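Local atomic coordinates of Rio2 kinase (Chaetomium thermophilum, PDB entry 4GYG), a protein that probably acts as an ATP-dependent, magnesium-requiring serine/threonine protein kinase of the RIO family. Residues A[233-238]-A[255-260]; A[238-243]-A[250-255]. All blocks are in the same frame, centred on the assembly; numbering follows the deposited sequence.

Contact 1. Residues A[233-238]-A[255-260]; sequences EFNILI and IIIDFP
Asn235 and Asp258 meet where two antiparallel strands give way to the active-site loops: their side chains cross at about a right angle, with amide and carboxylate planes turned 49° apart. OD1 of Asn235 lies 2.8 Å from OD2 of Asp258, two acceptors brought together rather than a hydrogen bond. Asn235 gets there because CG sits beside its own backbone N, anti to the carbonyl carbon (chi1 -85°), which brings the amide closer to the 255-260 segment. ND2 makes a weak hydrogen bond to the carbonyl of Asp230, and OD1 of Asp258 forms a salt bridge with Lys125.

Backbone bonds set the register beside this meeting. Ile257 N donates to Asn235 O at 3.0 Å, in the carbonyl plane, and farther along the strands Leu237 and Ile255 form a hydrogen-bonded pair, Leu237 N reaching Ile255 O at 2.7 Å. The side chain of Leu237 crosses that of Ile257 at about a right angle, CD1 touching Ile257 CG2 at 4.0 Å, while CD1 of Ile257 reaches Phe234 O at 3.6 Å. On the face of the sheet opposite Leu237 and Ile255, the side chains of Ile236 and Ile256 run alongside each other and point the same way, CG1 of Ile236 lying 4.1 Å from CD1 of Ile256; both also pack on helix 207-223.

With an alanine in place of Asn235 the amide is gone, which would probably cost the magnesium site one of its ligands and leave the carbonyl of Asp230 without its weak bond from ND2. Asp258 opens a DFP sequence, the counterpart of the kinase DFG motif, and both residues are magnesium ligands, with Asp258 and Phe234 also contacting ADP. Two oxygens held this close would probably repel each other unless a cation lay between or beside them, as befits a pocket built for magnesium.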
# COMPACT_ATOMS: atom_id res chain seq x y z
N GLU A 233 11.19 10.12 1.52
CA GLU A 233 10.62 11.40 1.07
C GLU A 233 9.72 11.24 -0.16
O GLU A 233 9.49 12.18 -0.94
CB GLU A 233 11.70 12.50 0.88
CG GLU A 233 12.96 12.08 0.14
CD GLU A 233 13.84 11.14 0.95
OE1 GLU A 233 13.91 11.30 2.20
OE2 GLU A 233 14.43 10.22 0.34
N PHE A 234 9.21 10.03 -0.33
CA PHE A 234 8.16 9.77 -1.29
C PHE A 234 6.95 9.49 -0.41
O PHE A 234 5.81 9.38 -0.87
CB PHE A 234 8.52 8.54 -2.13
CG PHE A 234 9.85 8.66 -2.86
CD1 PHE A 234 9.89 8.89 -4.23
CD2 PHE A 234 11.05 8.54 -2.17
CE1 PHE A 234 11.10 9.00 -4.89
CE2 PHE A 234 12.27 8.66 -2.83
CZ PHE A 234 12.29 8.88 -4.19
N ASN A 235 7.24 9.39 0.89
CA ASN A 235 6.30 8.99 1.92
C ASN A 235 5.79 10.21 2.71
O ASN A 235 4.80 10.15 3.44
CB ASN A 235 7.03 8.04 2.87
CG ASN A 235 7.01 6.63 2.38
OD1 ASN A 235 6.22 6.27 1.51
ND2 ASN A 235 7.87 5.79 2.95
N ILE A 236 6.50 11.31 2.57
CA ILE A 236 6.13 12.52 3.26
C ILE A 236 5.66 13.55 2.23
O ILE A 236 6.45 14.03 1.40
CB ILE A 236 7.32 13.03 4.10
CG1 ILE A 236 7.73 11.95 5.11
CG2 ILE A 236 6.96 14.32 4.78
CD1 ILE A 236 9.16 12.01 5.56
N LEU A 237 4.36 13.84 2.25
CA LEU A 237 3.74 14.80 1.34
C LEU A 237 3.60 16.12 2.07
O LEU A 237 3.35 16.15 3.27
CB LEU A 237 2.36 14.33 0.89
CG LEU A 237 2.25 12.90 0.41
CD1 LEU A 237 0.88 12.66 -0.25
CD2 LEU A 237 3.39 12.53 -0.53
N ILE A 238 3.75 17.22 1.34
CA ILE A 238 3.66 18.54 1.94
C ILE A 238 2.43 19.23 1.41
O ILE A 238 2.21 19.23 0.20
CB ILE A 238 4.90 19.38 1.60
CG1 ILE A 238 6.14 18.78 2.28
CG2 ILE A 238 4.70 20.83 2.02
CD1 ILE A 238 5.98 18.60 3.79
N ILE A 255 1.91 15.34 5.30
CA ILE A 255 0.96 14.25 5.23
C ILE A 255 1.75 12.95 4.99
O ILE A 255 2.63 12.89 4.15
CB ILE A 255 -0.12 14.51 4.15
CG1 ILE A 255 -1.01 15.67 4.61
CG2 ILE A 255 -0.97 13.28 3.90
CD1 ILE A 255 -1.80 16.29 3.50
N ILE A 256 1.44 11.93 5.78
CA ILE A 256 2.19 10.69 5.76
C ILE A 256 1.45 9.68 4.91
O ILE A 256 0.21 9.61 4.98
CB ILE A 256 2.36 10.14 7.21
CG1 ILE A 256 3.12 11.13 8.07
CG2 ILE A 256 3.12 8.84 7.23
CD1 ILE A 256 4.48 11.49 7.50
N ILE A 257 2.18 8.91 4.11
CA ILE A 257 1.58 7.75 3.44
C ILE A 257 2.47 6.52 3.58
O ILE A 257 3.62 6.63 4.07
CB ILE A 257 1.30 7.98 1.94
CG1 ILE A 257 2.60 8.14 1.14
CG2 ILE A 257 0.39 9.18 1.75
CD1 ILE A 257 2.41 8.49 -0.32
N ASP A 258 1.94 5.39 3.14
CA ASP A 258 2.63 4.09 3.09
C ASP A 258 2.70 3.40 4.44
O ASP A 258 3.64 3.63 5.20
CB ASP A 258 4.05 4.22 2.54
CG ASP A 258 4.13 3.95 1.07
OD1 ASP A 258 4.23 2.76 0.71
OD2 ASP A 258 4.11 4.92 0.28
N PHE A 259 1.74 2.51 4.70
CA PHE A 259 1.64 1.86 6.02
C PHE A 259 1.80 0.33 6.16
O PHE A 259 1.78 -0.16 7.29
CB PHE A 259 0.35 2.32 6.71
CG PHE A 259 0.22 3.82 6.78
CD1 PHE A 259 1.08 4.57 7.58
CD2 PHE A 259 -0.73 4.48 6.01
CE1 PHE A 259 0.97 5.95 7.63
CE2 PHE A 259 -0.84 5.85 6.06
CZ PHE A 259 0.01 6.60 6.87
N PRO A 260 2.00 -0.44 5.06
CA PRO A 260 2.03 -1.88 5.35
C PRO A 260 3.32 -2.32 6.10
O PRO A 260 3.37 -3.41 6.66
CB PRO A 260 1.96 -2.53 3.96
CG PRO A 260 2.66 -1.53 3.03
CD PRO A 260 2.33 -0.15 3.64

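Contact 2. Residues A[238-243]-A[250-255]; sequences IREEKD and ITLTPI
Arg239 with Thr253 and Glu241 with Thr251 form hydrogen-bonded antiparallel pairs in a beta hairpin, where the axes of strand segments 238-242 and 250-255 come within 4.5 Å, their N-to-C directions 153° apart. The rungs are two-way: Arg239 N donates to Thr253 O at 2.7 Å, and Thr253 N returns a bond to Arg239 O; Glu241 and Thr251 repeat the pattern. Between them the alpha carbon of Leu252 closes on Arg239 O at 3.1 Å in a CA-H...O contact.

The side chains divide by face. Ile238, Glu240 and Lys242 share one with Pro254, Leu252 and Ile250, and its inner end is greasy: CG2 of Ile238 packs on CB of Leu252 at 3.8 Å, and Ile238 and Pro254 both continue onto helix 207-223 of the kinase C-lobe. Toward the turn Ile250 lies across two charged neighbours, its CD1 meeting the aliphatic CG of Glu240 at 3.5 Å and CD of Lys242 at the same 3.5 Å. The bent lysine chain takes its NZ on to the carbonyl of Pro247, in the connecting loop.

Arg239, Glu241, Thr251 and Thr253 occupy the other face, more polar and largely solvent-facing. Here CG of Arg239 extends anti to N (chi1 -158°) before the chain bends at chi3 (-71°), bringing the guanidinium back along the strand to lie against Ile255. NH1 forms a salt bridge with Asp194, which helps fix the rotation of the group. Over one face of that guanidinium, nearer its rim than its centre, sits the CD1 methyl of Ile255, 3.5 Å from Arg239 NH2.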
# COMPACT_ATOMS: atom_id res chain seq x y z
N ILE A 238 3.75 17.22 1.34
CA ILE A 238 3.66 18.54 1.94
C ILE A 238 2.43 19.23 1.41
O ILE A 238 2.21 19.23 0.20
CB ILE A 238 4.90 19.38 1.60
CG1 ILE A 238 6.14 18.78 2.28
CG2 ILE A 238 4.70 20.83 2.02
CD1 ILE A 238 5.98 18.60 3.79
N ARG A 239 1.61 19.78 2.30
CA ARG A 239 0.43 20.51 1.86
C ARG A 239 0.73 22.00 1.97
O ARG A 239 1.31 22.45 2.96
CB ARG A 239 -0.83 20.14 2.67
CG ARG A 239 -2.14 20.47 1.92
CD ARG A 239 -3.33 20.78 2.83
NE ARG A 239 -3.84 19.59 3.53
CZ ARG A 239 -4.58 18.64 2.97
NH1 ARG A 239 -4.90 18.70 1.68
NH2 ARG A 239 -5.00 17.61 3.69
N GLU A 240 0.36 22.76 0.94
CA GLU A 240 0.72 24.16 0.90
C GLU A 240 -0.50 25.09 0.95
O GLU A 240 -1.24 25.20 -0.03
CB GLU A 240 1.59 24.46 -0.32
CG GLU A 240 1.98 25.93 -0.40
CD GLU A 240 2.88 26.24 -1.57
OE1 GLU A 240 3.55 27.30 -1.52
OE2 GLU A 240 2.92 25.45 -2.54
N GLU A 241 -0.67 25.75 2.09
CA GLU A 241 -1.83 26.62 2.31
C GLU A 241 -1.48 28.10 2.19
O GLU A 241 -0.75 28.66 3.02
CB GLU A 241 -2.44 26.35 3.70
CG GLU A 241 -3.12 24.98 3.85
CD GLU A 241 -4.51 24.94 3.22
OE1 GLU A 241 -5.38 25.74 3.64
OE2 GLU A 241 -4.73 24.11 2.30
N LYS A 242 -2.00 28.73 1.14
CA LYS A 242 -1.89 30.17 0.98
C LYS A 242 -2.76 30.86 2.03
O LYS A 242 -3.99 30.87 1.91
CB LYS A 242 -2.32 30.59 -0.43
CG LYS A 242 -1.61 29.84 -1.55
CD LYS A 242 -0.42 30.61 -2.12
CE LYS A 242 -0.86 31.80 -2.95
NZ LYS A 242 -1.13 33.00 -2.11
N ASP A 243 -2.14 31.43 3.06
CA ASP A 243 -2.88 32.07 4.14
C ASP A 243 -3.82 33.16 3.62
O ASP A 243 -3.51 33.84 2.63
CB ASP A 243 -1.91 32.65 5.19
CG ASP A 243 -2.59 32.96 6.52
OD1 ASP A 243 -2.62 32.07 7.40
OD2 ASP A 243 -3.09 34.10 6.69
N ILE A 250 2.88 31.48 3.57
CA ILE A 250 2.64 30.10 3.20
C ILE A 250 2.90 29.22 4.40
O ILE A 250 3.97 29.28 5.00
CB ILE A 250 3.54 29.65 2.03
CG1 ILE A 250 2.88 30.01 0.70
CG2 ILE A 250 3.77 28.17 2.04
CD1 ILE A 250 1.56 29.32 0.51
N THR A 251 1.90 28.43 4.77
CA THR A 251 2.11 27.41 5.78
C THR A 251 2.11 26.05 5.10
O THR A 251 1.32 25.79 4.19
CB THR A 251 1.05 27.41 6.89
OG1 THR A 251 -0.25 27.50 6.29
CG2 THR A 251 1.27 28.58 7.83
N LEU A 252 3.02 25.21 5.55
CA LEU A 252 3.16 23.88 5.00
C LEU A 252 2.85 22.93 6.13
O LEU A 252 3.22 23.18 7.27
CB LEU A 252 4.57 23.67 4.49
CG LEU A 252 5.03 24.81 3.59
CD1 LEU A 252 6.54 24.83 3.53
CD2 LEU A 252 4.42 24.69 2.19
N THR A 253 2.14 21.86 5.80
CA THR A 253 1.85 20.82 6.76
C THR A 253 2.12 19.46 6.11
O THR A 253 1.86 19.27 4.92
CB THR A 253 0.40 20.92 7.24
OG1 THR A 253 -0.46 21.01 6.09
CG2 THR A 253 0.21 22.15 8.11
N PRO A 254 2.67 18.52 6.88
CA PRO A 254 3.04 17.23 6.29
C PRO A 254 1.91 16.21 6.30
O PRO A 254 1.05 16.23 7.17
CB PRO A 254 4.22 16.77 7.15
CG PRO A 254 4.01 17.44 8.46
CD PRO A 254 3.24 18.71 8.22
N ILE A 255 1.91 15.34 5.30
CA ILE A 255 0.96 14.25 5.23
C ILE A 255 1.75 12.95 4.99
O ILE A 255 2.63 12.89 4.15
CB ILE A 255 -0.12 14.51 4.15
CG1 ILE A 255 -1.01 15.67 4.61
CG2 ILE A 255 -0.97 13.28 3.90
CD1 ILE A 255 -1.80 16.29 3.50

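Both contacts belong to one beta hairpin of the RIO domain, strands 236-242 and 250-256, with their centres about 15 Å apart. Contact 2 is nested inside the chain closed by contact 1, and Ile238 and Ile255 are common to both. A short strand, 196-197, lies on the other side of strand 236-242, and helix 207-223 packs on the shared sheet from one face. Contact 1 is the deep end, about 11 Å from the centre of the chain, where the strands open into the magnesium and ADP site; contact 2, at about 24 Å, runs out to the tip of the hairpin, where more of the touching residues are exposed. One hairpin thus carries the magnesium ligands just beyond its inner end.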